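Local coordinates for protein post-proline cleaving enzyme (Rickettsia typhi, PDB 4HVT) that probably cleaves peptides on the carboxyl side of proline as a serine-type oligopeptidase, with a beta-propeller joined to an alpha/beta-hydrolase domain, at residues E184-T188 with S212-N216; M595-K599 with Y611-E615; F601-W607 with Q650-H656. All coordinates share one frame; numbering follows the deposited sequence.

Interaction 1: residues E184-T188 with S212-N216; sequences EGKFT and SLYPN
Within the beta-propeller of this prolyl oligopeptidase relative, a type II turn from Gly185 to Thr188 meets a loop through Lys186, whose side chain crosses to the 212-216 segment. CB of Lys186 lies beside the rim of the Tyr214 ring, 3.7 Å from CD1 of Tyr214, and CE comes over one face of the ring, toward its rim. A bend at chi3 (-62°) then turns the ammonium so that NZ stays over the ring face, 4.1 Å from its centroid, in a cation-pi contact. The charge is also gripped by oxygen. Lys186 NZ donates to Ser212 O at 2.9 Å, in the carbonyl plane, and a water links it to Tyr214 OH. A second water joins Lys186 N to Leu213 O. Beside the lysine, Phe187 and Tyr214 point the same way, CE1 of Tyr214 meeting the edge of the Phe187 ring at CD2. Pro215 comes up to the lysine backbone, its CD 3.1 Å from Lys186 O. Strand 185-186 pairs antiparallel with strand 155-162, where Gly185 bonds to Met156, while the backbone O of Asn201 accepts from the Thr188 hydroxyl; the 212-216 loop leads into strand 217-222 of the next propeller sheet.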
loop_
_atom_site.group_PDB
_atom_site.type_symbol
_atom_site.label_atom_id
_atom_site.label_comp_id
_atom_site.label_asym_id
_atom_site.label_seq_id
_atom_site.Cartn_x
_atom_site.Cartn_y
_atom_site.Cartn_z
ATOM N N GLU A 184 -15.159 -16.659 -1.823
ATOM C CA GLU A 184 -14.095 -15.656 -1.769
ATOM C C GLU A 184 -14.561 -14.379 -2.402
ATOM O O GLU A 184 -15.422 -14.403 -3.282
ATOM C CB GLU A 184 -12.873 -16.158 -2.507
ATOM C CG GLU A 184 -12.240 -17.403 -1.898
ATOM C CD GLU A 184 -11.182 -18.014 -2.812
ATOM O OE1 GLU A 184 -10.193 -17.344 -3.120
ATOM O OE2 GLU A 184 -11.389 -19.138 -3.325
ATOM N N GLY A 185 -14.009 -13.264 -1.976
ATOM C CA GLY A 185 -14.354 -11.979 -2.565
ATOM C C GLY A 185 -13.190 -11.022 -2.418
ATOM O O GLY A 185 -12.482 -11.098 -1.418
ATOM N N LYS A 186 -12.993 -10.144 -3.421
ATOM C CA LYS A 186 -11.856 -9.215 -3.354
ATOM C C LYS A 186 -12.018 -8.247 -2.186
ATOM O O LYS A 186 -12.946 -7.443 -2.118
ATOM C CB LYS A 186 -11.646 -8.434 -4.644
ATOM C CG LYS A 186 -11.184 -9.279 -5.800
ATOM C CD LYS A 186 -10.623 -8.426 -6.931
ATOM C CE LYS A 186 -11.655 -7.492 -7.513
ATOM N NZ LYS A 186 -11.007 -6.634 -8.553
ATOM N N PHE A 187 -11.074 -8.322 -1.272
ATOM C CA PHE A 187 -11.052 -7.532 -0.034
ATOM C C PHE A 187 -12.380 -7.640 0.747
ATOM O O PHE A 187 -12.856 -6.697 1.355
ATOM C CB PHE A 187 -10.624 -6.097 -0.307
ATOM C CG PHE A 187 -9.259 -6.005 -0.939
ATOM C CD1 PHE A 187 -8.130 -6.425 -0.242
ATOM C CD2 PHE A 187 -9.119 -5.611 -2.243
ATOM C CE1 PHE A 187 -6.865 -6.361 -0.808
ATOM C CE2 PHE A 187 -7.873 -5.568 -2.820
ATOM C CZ PHE A 187 -6.766 -5.953 -2.120
ATOM N N THR A 188 -12.886 -8.852 0.779
ATOM C CA THR A 188 -13.950 -9.225 1.743
ATOM C C THR A 188 -13.312 -9.258 3.096
ATOM O O THR A 188 -12.393 -10.049 3.332
ATOM C CB THR A 188 -14.545 -10.589 1.432
ATOM O OG1 THR A 188 -15.330 -10.501 0.221
ATOM C CG2 THR A 188 -15.459 -10.998 2.584
ATOM N N SER A 212 -15.810 -3.165 -11.305
ATOM C CA SER A 212 -14.414 -3.213 -10.884
ATOM C C SER A 212 -14.110 -4.569 -10.197
ATOM O O SER A 212 -12.954 -4.827 -9.767
ATOM C CB SER A 212 -14.122 -2.048 -9.892
ATOM O OG SER A 212 -14.278 -0.786 -10.560
ATOM N N LEU A 213 -15.146 -5.412 -10.104
ATOM C CA LEU A 213 -15.116 -6.811 -9.663
ATOM C C LEU A 213 -15.026 -6.955 -8.143
ATOM O O LEU A 213 -14.854 -8.064 -7.661
ATOM C CB LEU A 213 -14.072 -7.674 -10.402
ATOM C CG LEU A 213 -14.070 -7.575 -11.928
ATOM C CD1 LEU A 213 -12.983 -8.456 -12.541
ATOM C CD2 LEU A 213 -15.412 -7.860 -12.522
ATOM N N TYR A 214 -15.244 -5.871 -7.417
ATOM C CA TYR A 214 -15.326 -5.924 -5.949
ATOM C C TYR A 214 -16.736 -6.338 -5.542
ATOM O O TYR A 214 -17.705 -6.086 -6.260
ATOM C CB TYR A 214 -14.978 -4.583 -5.314
ATOM C CG TYR A 214 -13.571 -4.166 -5.540
ATOM C CD1 TYR A 214 -12.546 -4.851 -4.917
ATOM C CD2 TYR A 214 -13.247 -3.122 -6.405
ATOM C CE1 TYR A 214 -11.217 -4.502 -5.154
ATOM C CE2 TYR A 214 -11.904 -2.800 -6.668
ATOM C CZ TYR A 214 -10.913 -3.491 -6.038
ATOM O OH TYR A 214 -9.575 -3.154 -6.217
ATOM N N PRO A 215 -16.873 -6.928 -4.358
ATOM C CA PRO A 215 -18.244 -7.208 -3.858
ATOM C C PRO A 215 -19.124 -5.961 -3.833
ATOM O O PRO A 215 -18.667 -4.885 -3.374
ATOM C CB PRO A 215 -18.006 -7.695 -2.436
ATOM C CG PRO A 215 -16.586 -8.246 -2.456
ATOM C CD PRO A 215 -15.829 -7.291 -3.372
ATOM N N ASN A 216 -20.363 -6.106 -4.313
ATOM C CA ASN A 216 -21.293 -5.007 -4.310
ATOM C C ASN A 216 -22.302 -5.010 -3.139
ATOM O O ASN A 216 -23.126 -4.097 -3.045
ATOM C CB ASN A 216 -22.070 -4.926 -5.630
ATOM C CG ASN A 216 -23.131 -6.017 -5.758
ATOM O OD1 ASN A 216 -23.119 -7.032 -5.063
ATOM N ND2 ASN A 216 -24.064 -5.812 -6.654
HETATM O O HOH W 1 -8.719 -5.520 -7.404
HETATM O O HOH W 2 -14.875 -10.019 -5.566
#

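Interaction 2: residues M595-K599 with Y611-E615; sequences MIRYK and YGDPE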
loop_
_atom_site.group_PDB
_atom_site.type_symbol
_atom_site.label_atom_id
_atom_site.label_comp_id
_atom_site.label_asym_id
_atom_site.label_seq_id
_atom_site.Cartn_x
_atom_site.Cartn_y
_atom_site.Cartn_z
ATOM N N MET A 595 -2.969 1.529 -21.594
ATOM C CA MET A 595 -3.880 2.578 -21.154
ATOM C C MET A 595 -5.087 2.761 -22.109
ATOM O O MET A 595 -6.050 3.458 -21.763
ATOM C CB MET A 595 -3.098 3.866 -20.886
ATOM C CG MET A 595 -1.929 3.666 -19.893
ATOM S SD MET A 595 -2.368 2.699 -18.442
ATOM C CE MET A 595 -3.511 3.764 -17.595
ATOM N N ILE A 596 -5.062 2.131 -23.296
ATOM C CA ILE A 596 -6.266 2.097 -24.125
ATOM C C ILE A 596 -7.299 1.076 -23.597
ATOM O O ILE A 596 -8.522 1.354 -23.586
ATOM C CB ILE A 596 -5.937 1.849 -25.611
ATOM C CG1 ILE A 596 -4.914 2.877 -26.111
ATOM C CG2 ILE A 596 -7.209 1.949 -26.433
ATOM C CD1 ILE A 596 -4.799 2.945 -27.638
ATOM N N ARG A 597 -6.809 -0.094 -23.168
ATOM C CA ARG A 597 -7.654 -1.242 -22.839
ATOM C C ARG A 597 -7.736 -1.540 -21.345
ATOM O O ARG A 597 -8.338 -2.529 -20.969
ATOM C CB ARG A 597 -7.123 -2.506 -23.556
ATOM C CG ARG A 597 -7.132 -2.341 -25.078
ATOM C CD ARG A 597 -6.971 -3.660 -25.837
ATOM N NE ARG A 597 -7.908 -4.685 -25.472
ATOM C CZ ARG A 597 -7.730 -6.004 -25.608
ATOM N NH1 ARG A 597 -6.648 -6.493 -26.167
ATOM N NH2 ARG A 597 -8.675 -6.838 -25.204
ATOM N N TYR A 598 -7.186 -0.664 -20.520
ATOM C CA TYR A 598 -7.061 -0.968 -19.065
ATOM C C TYR A 598 -8.385 -1.308 -18.403
ATOM O O TYR A 598 -8.408 -2.111 -17.473
ATOM C CB TYR A 598 -6.295 0.095 -18.239
ATOM C CG TYR A 598 -7.052 1.351 -17.953
ATOM C CD1 TYR A 598 -7.829 1.461 -16.817
ATOM C CD2 TYR A 598 -6.952 2.433 -18.800
ATOM C CE1 TYR A 598 -8.522 2.606 -16.551
ATOM C CE2 TYR A 598 -7.620 3.602 -18.548
ATOM C CZ TYR A 598 -8.406 3.694 -17.388
ATOM O OH TYR A 598 -9.102 4.824 -17.071
ATOM N N LYS A 599 -9.499 -0.745 -18.900
ATOM C CA LYS A 599 -10.781 -1.022 -18.254
ATOM C C LYS A 599 -11.213 -2.488 -18.399
ATOM O O LYS A 599 -12.057 -2.946 -17.628
ATOM C CB LYS A 599 -11.932 -0.139 -18.784
ATOM C CG LYS A 599 -11.740 1.359 -18.568
ATOM C CD LYS A 599 -12.906 2.243 -19.009
ATOM C CE LYS A 599 -13.403 2.052 -20.459
ATOM N NZ LYS A 599 -14.591 2.919 -20.762
ATOM N N TYR A 611 -7.018 8.121 -14.769
ATOM C CA TYR A 611 -6.319 8.126 -16.047
ATOM C C TYR A 611 -7.114 8.750 -17.197
ATOM O O TYR A 611 -6.548 9.076 -18.227
ATOM C CB TYR A 611 -5.943 6.697 -16.419
ATOM C CG TYR A 611 -5.016 6.006 -15.428
ATOM C CD1 TYR A 611 -3.694 6.450 -15.204
ATOM C CD2 TYR A 611 -5.448 4.892 -14.741
ATOM C CE1 TYR A 611 -2.871 5.824 -14.270
ATOM C CE2 TYR A 611 -4.627 4.259 -13.817
ATOM C CZ TYR A 611 -3.335 4.718 -13.615
ATOM O OH TYR A 611 -2.552 4.066 -12.682
ATOM N N GLY A 612 -8.386 9.002 -16.967
ATOM C CA GLY A 612 -9.315 9.371 -18.073
ATOM C C GLY A 612 -9.882 8.124 -18.708
ATOM O O GLY A 612 -9.325 7.036 -18.570
ATOM N N ASP A 613 -11.003 8.299 -19.411
ATOM C CA ASP A 613 -11.735 7.236 -20.068
ATOM C C ASP A 613 -11.290 7.064 -21.541
ATOM O O ASP A 613 -11.594 7.899 -22.360
ATOM C CB ASP A 613 -13.219 7.532 -19.981
ATOM C CG ASP A 613 -14.053 6.393 -20.399
ATOM O OD1 ASP A 613 -13.558 5.438 -21.044
ATOM O OD2 ASP A 613 -15.239 6.415 -20.071
ATOM N N PRO A 614 -10.590 5.973 -21.858
ATOM C CA PRO A 614 -10.221 5.754 -23.284
ATOM C C PRO A 614 -11.361 5.680 -24.300
ATOM O O PRO A 614 -11.067 5.695 -25.524
ATOM C CB PRO A 614 -9.438 4.420 -23.255
ATOM C CG PRO A 614 -9.401 3.918 -21.842
ATOM C CD PRO A 614 -10.247 4.822 -20.986
ATOM N N GLU A 615 -12.612 5.608 -23.856
ATOM C CA GLU A 615 -13.722 5.640 -24.771
ATOM C C GLU A 615 -14.344 7.060 -24.893
ATOM O O GLU A 615 -15.361 7.227 -25.522
ATOM C CB GLU A 615 -14.746 4.565 -24.391
ATOM C CG GLU A 615 -14.178 3.164 -24.583
ATOM C CD GLU A 615 -15.175 2.060 -24.322
ATOM O OE1 GLU A 615 -15.785 2.071 -23.249
ATOM O OE2 GLU A 615 -15.414 1.225 -25.241
#
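Tyr598 meets Tyr611 and Gly612 because its chi1 of 75° sets the ring between its own backbone N and carbonyl carbon, while bends at chi2 and chi3 fold the Met595 thioether back over Tyr611. The contact brackets the short helix 608-611 of the alpha/beta-hydrolase domain, joining the loop that precedes it to the one that follows. Met595 CE sits on one face of the Tyr611 ring, 3.5 Å from its centroid, with SD farther above the same ring in a Met-aromatic contact. Tyr611 in turn directs an edge at the face of Tyr598, a T-shaped pair with planes at 72°, and its own hydroxyl bonds to Asn567. Gly612, the first residue beyond the helix, has positive phi; its carbonyl O accepts from Tyr598 OH at 2.7 Å, the donor tilted from the carbonyl plane. Pro614 packs crosswise against Tyr598, CG to CE2 3.8 Å. At the outer end, Lys599 NZ is held 2.7 Å from Asp613 OD1 and 2.9 Å from Glu615 OE1, a salt-bridge network in which two carboxylates would balance the one ammonium charge and probably favour its protonated form. Asp613 OD1 also closes an Asx turn: Glu615 N reaches it at 3.0 Å from one face of the carboxylate plane, and Lys599 NZ comes in on the syn side from the opposite face.

Interaction 3: residues F601-W607 with Q650-H656; sequences FGAGHSW and QRVHPWH. With EDO (1,2-ethanediol), chain E.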
loop_
_atom_site.group_PDB
_atom_site.type_symbol
_atom_site.label_atom_id
_atom_site.label_comp_id
_atom_site.label_asym_id
_atom_site.label_seq_id
_atom_site.Cartn_x
_atom_site.Cartn_y
_atom_site.Cartn_z
ATOM N N PHE A 601 -9.465 -5.180 -17.955
ATOM C CA PHE A 601 -8.605 -6.133 -17.254
ATOM C C PHE A 601 -8.613 -5.857 -15.756
ATOM O O PHE A 601 -8.473 -4.691 -15.331
ATOM C CB PHE A 601 -7.168 -6.056 -17.774
ATOM C CG PHE A 601 -7.043 -6.520 -19.205
ATOM C CD1 PHE A 601 -6.989 -7.877 -19.499
ATOM C CD2 PHE A 601 -7.019 -5.618 -20.237
ATOM C CE1 PHE A 601 -6.903 -8.304 -20.814
ATOM C CE2 PHE A 601 -6.996 -6.032 -21.569
ATOM C CZ PHE A 601 -6.899 -7.381 -21.857
ATOM N N GLY A 602 -8.766 -6.915 -14.946
ATOM C CA GLY A 602 -8.686 -6.749 -13.486
ATOM C C GLY A 602 -9.692 -5.726 -12.962
ATOM O O GLY A 602 -10.830 -5.692 -13.470
ATOM N N ALA A 603 -9.239 -4.869 -12.035
ATOM C CA ALA A 603 -10.057 -3.809 -11.428
ATOM C C ALA A 603 -9.990 -2.495 -12.235
ATOM O O ALA A 603 -10.291 -1.432 -11.705
ATOM C CB ALA A 603 -9.615 -3.547 -9.989
ATOM N N GLY A 604 -9.681 -2.568 -13.526
ATOM C CA GLY A 604 -9.487 -1.348 -14.347
ATOM C C GLY A 604 -10.549 -0.285 -14.329
ATOM O O GLY A 604 -10.240 0.900 -14.399
ATOM N N HIS A 605 -11.825 -0.684 -14.256
ATOM C CA HIS A 605 -12.884 0.293 -14.130
ATOM C C HIS A 605 -12.678 1.208 -12.920
ATOM O O HIS A 605 -13.157 2.351 -12.912
ATOM C CB HIS A 605 -14.226 -0.440 -14.042
ATOM C CG HIS A 605 -14.759 -0.806 -15.374
ATOM N ND1 HIS A 605 -14.314 -1.886 -16.106
ATOM C CD2 HIS A 605 -15.678 -0.181 -16.145
ATOM C CE1 HIS A 605 -14.959 -1.926 -17.262
ATOM N NE2 HIS A 605 -15.773 -0.896 -17.319
ATOM N N SER A 606 -11.952 0.750 -11.915
ATOM C CA SER A 606 -11.825 1.594 -10.716
ATOM C C SER A 606 -11.015 2.881 -10.913
ATOM O O SER A 606 -11.131 3.809 -10.153
ATOM C CB SER A 606 -11.409 0.749 -9.551
ATOM O OG SER A 606 -10.163 0.345 -9.699
ATOM N N TRP A 607 -10.212 2.951 -11.959
ATOM C CA TRP A 607 -9.283 4.054 -12.155
ATOM C C TRP A 607 -9.590 5.006 -13.300
ATOM O O TRP A 607 -8.728 5.801 -13.672
ATOM C CB TRP A 607 -7.873 3.505 -12.313
ATOM C CG TRP A 607 -7.515 2.504 -11.231
ATOM C CD1 TRP A 607 -7.581 2.704 -9.862
ATOM C CD2 TRP A 607 -7.056 1.143 -11.422
ATOM N NE1 TRP A 607 -7.185 1.568 -9.218
ATOM C CE2 TRP A 607 -6.916 0.588 -10.134
ATOM C CE3 TRP A 607 -6.789 0.338 -12.558
ATOM C CZ2 TRP A 607 -6.495 -0.709 -9.922
ATOM C CZ3 TRP A 607 -6.396 -0.994 -12.368
ATOM C CH2 TRP A 607 -6.230 -1.499 -11.006
ATOM N N GLN A 650 -4.870 -9.948 -9.559
ATOM C CA GLN A 650 -6.234 -9.543 -9.804
ATOM C C GLN A 650 -6.462 -8.021 -9.778
ATOM O O GLN A 650 -7.615 -7.563 -9.990
ATOM C CB GLN A 650 -7.139 -10.198 -8.750
ATOM C CG GLN A 650 -6.982 -11.718 -8.781
ATOM C CD GLN A 650 -7.883 -12.413 -7.777
ATOM O OE1 GLN A 650 -7.968 -11.982 -6.645
ATOM N NE2 GLN A 650 -8.596 -13.490 -8.225
ATOM N N ARG A 651 -5.442 -7.245 -9.462
ATOM C CA ARG A 651 -5.566 -5.792 -9.403
ATOM C C ARG A 651 -5.509 -5.277 -10.857
ATOM O O ARG A 651 -6.489 -4.788 -11.377
ATOM C CB ARG A 651 -4.450 -5.193 -8.543
ATOM C CG ARG A 651 -4.645 -3.753 -8.099
ATOM C CD ARG A 651 -5.729 -3.599 -7.007
ATOM N NE ARG A 651 -5.380 -4.543 -5.972
ATOM C CZ ARG A 651 -4.389 -4.381 -5.111
ATOM N NH1 ARG A 651 -3.731 -3.208 -5.038
ATOM N NH2 ARG A 651 -3.993 -5.404 -4.344
ATOM N N VAL A 652 -4.359 -5.410 -11.523
ATOM C CA VAL A 652 -4.197 -4.881 -12.856
ATOM C C VAL A 652 -4.322 -5.946 -13.954
ATOM O O VAL A 652 -4.641 -5.586 -15.080
ATOM C CB VAL A 652 -2.847 -4.128 -13.041
ATOM C CG1 VAL A 652 -2.742 -2.929 -12.123
ATOM C CG2 VAL A 652 -1.683 -5.042 -12.758
ATOM N N HIS A 653 -4.061 -7.218 -13.634
ATOM C CA HIS A 653 -4.064 -8.347 -14.567
ATOM C C HIS A 653 -2.669 -8.490 -15.215
ATOM O O HIS A 653 -2.048 -7.518 -15.560
ATOM C CB HIS A 653 -5.152 -8.207 -15.625
ATOM C CG HIS A 653 -5.439 -9.469 -16.398
ATOM N ND1 HIS A 653 -4.611 -9.980 -17.369
ATOM C CD2 HIS A 653 -6.528 -10.273 -16.390
ATOM C CE1 HIS A 653 -5.134 -11.078 -17.877
ATOM N NE2 HIS A 653 -6.323 -11.257 -17.317
ATOM N N PRO A 654 -2.191 -9.710 -15.370
ATOM C CA PRO A 654 -0.870 -9.836 -16.057
ATOM C C PRO A 654 -0.767 -9.439 -17.526
ATOM O O PRO A 654 0.346 -9.369 -18.043
ATOM C CB PRO A 654 -0.563 -11.330 -15.952
ATOM C CG PRO A 654 -1.879 -12.024 -15.788
ATOM C CD PRO A 654 -2.725 -11.032 -14.998
ATOM N N TRP A 655 -1.908 -9.203 -18.196
ATOM C CA TRP A 655 -1.940 -8.744 -19.573
ATOM C C TRP A 655 -0.933 -7.610 -19.809
ATOM O O TRP A 655 -0.193 -7.611 -20.753
ATOM C CB TRP A 655 -3.321 -8.221 -19.929
ATOM C CG TRP A 655 -3.367 -7.355 -21.170
ATOM C CD1 TRP A 655 -3.556 -6.021 -21.238
ATOM C CD2 TRP A 655 -3.200 -7.795 -22.520
ATOM N NE1 TRP A 655 -3.543 -5.580 -22.518
ATOM C CE2 TRP A 655 -3.347 -6.648 -23.349
ATOM C CE3 TRP A 655 -2.985 -9.035 -23.107
ATOM C CZ2 TRP A 655 -3.259 -6.704 -24.729
ATOM C CZ3 TRP A 655 -2.927 -9.088 -24.514
ATOM C CH2 TRP A 655 -3.043 -7.924 -25.286
ATOM N N HIS A 656 -0.876 -6.662 -18.874
ATOM C CA HIS A 656 -0.039 -5.476 -19.104
ATOM C C HIS A 656 1.429 -5.808 -19.272
ATOM O O HIS A 656 2.088 -5.299 -20.179
ATOM C CB HIS A 656 -0.231 -4.418 -17.997
ATOM C CG HIS A 656 -1.638 -3.946 -17.866
ATOM N ND1 HIS A 656 -2.160 -2.955 -18.664
ATOM C CD2 HIS A 656 -2.639 -4.308 -17.018
ATOM C CE1 HIS A 656 -3.421 -2.728 -18.319
ATOM N NE2 HIS A 656 -3.739 -3.564 -17.349
HETATM C C1 EDO E . -10.253 -10.328 -13.989
HETATM O O1 EDO E . -8.997 -10.344 -13.299
HETATM C C2 EDO E . -10.112 -10.352 -15.491
HETATM O O2 EDO E . -9.939 -9.063 -16.088
HETATM O O HOH W 3 -6.155 -2.978 -15.978
#
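Phe601 is the shared member of an aromatic cluster with His653 and Trp655, meeting the two rings in different ways. Against Trp655 it lies nearly flat: the Phe601 ring and the five-membered ring of Trp655 form an offset stack with planes 6° apart and centroids 3.9 Å apart, and Trp655 CB adds a CH-pi contact on the same face. Against His653 it turns edge-on, Phe601 CD1 standing over the centre of the imidazole in a T-shaped pair with planes at 64°. The histidine is steadied from within its own segment: CG lies anti to the backbone N (chi1 -166°), and ND1 accepts from Trp655 N at 2.9 Å, in the plane of the ring, a capping bond at the turn into helix 655-664. Farther along, the Trp607 indole edge meets the Arg651 carbonyl, CH2 to O 3.3 Å, and CH2 also touches the Val652 side chain at CG1, 3.9 Å away. That carbonyl also takes the direct hydrogen bond of the contact, Ala603 N to Arg651 O at 2.8 Å and almost straight. Ala603 belongs to a type II' turn from Phe601 to Gly604, and the turn brings Gly602, with positive phi, close against the same backbone. Gly602 N donates to O2 of a 1,2-ethanediol at 2.7 Å, a molecule probably from the crystallisation liquor. The chemistry thus joins loop to segment by ring stacking and one short backbone N-H...O bond, while Arg651 NE forms a salt bridge with Asp154 of the propeller and Val652 N bonds to Asp649, the likely triad aspartate.

How the interactions relate
Interaction 1 comes first along the chain, in the propeller; interactions 2 and 3 follow in the hydrolase domain, where their segments alternate. The 595-599 and 601-607 segments are almost continuous before helix 608-611, and the centres of interactions 2 and 3 lie 11 Å apart. Interaction 3 is also the neighbour of interaction 1, with centres 13 Å apart: Ser212 packs on His605 and Ser606, and Phe187 on Arg651, across the boundary between the domains. Interactions 1 and 2 do not touch, their centres being 21 Å apart. Interaction 3 thus sits between propeller and hydrolase loops, close to the probable Ser-His-Asp triad of Ser566, His682 and Asp649.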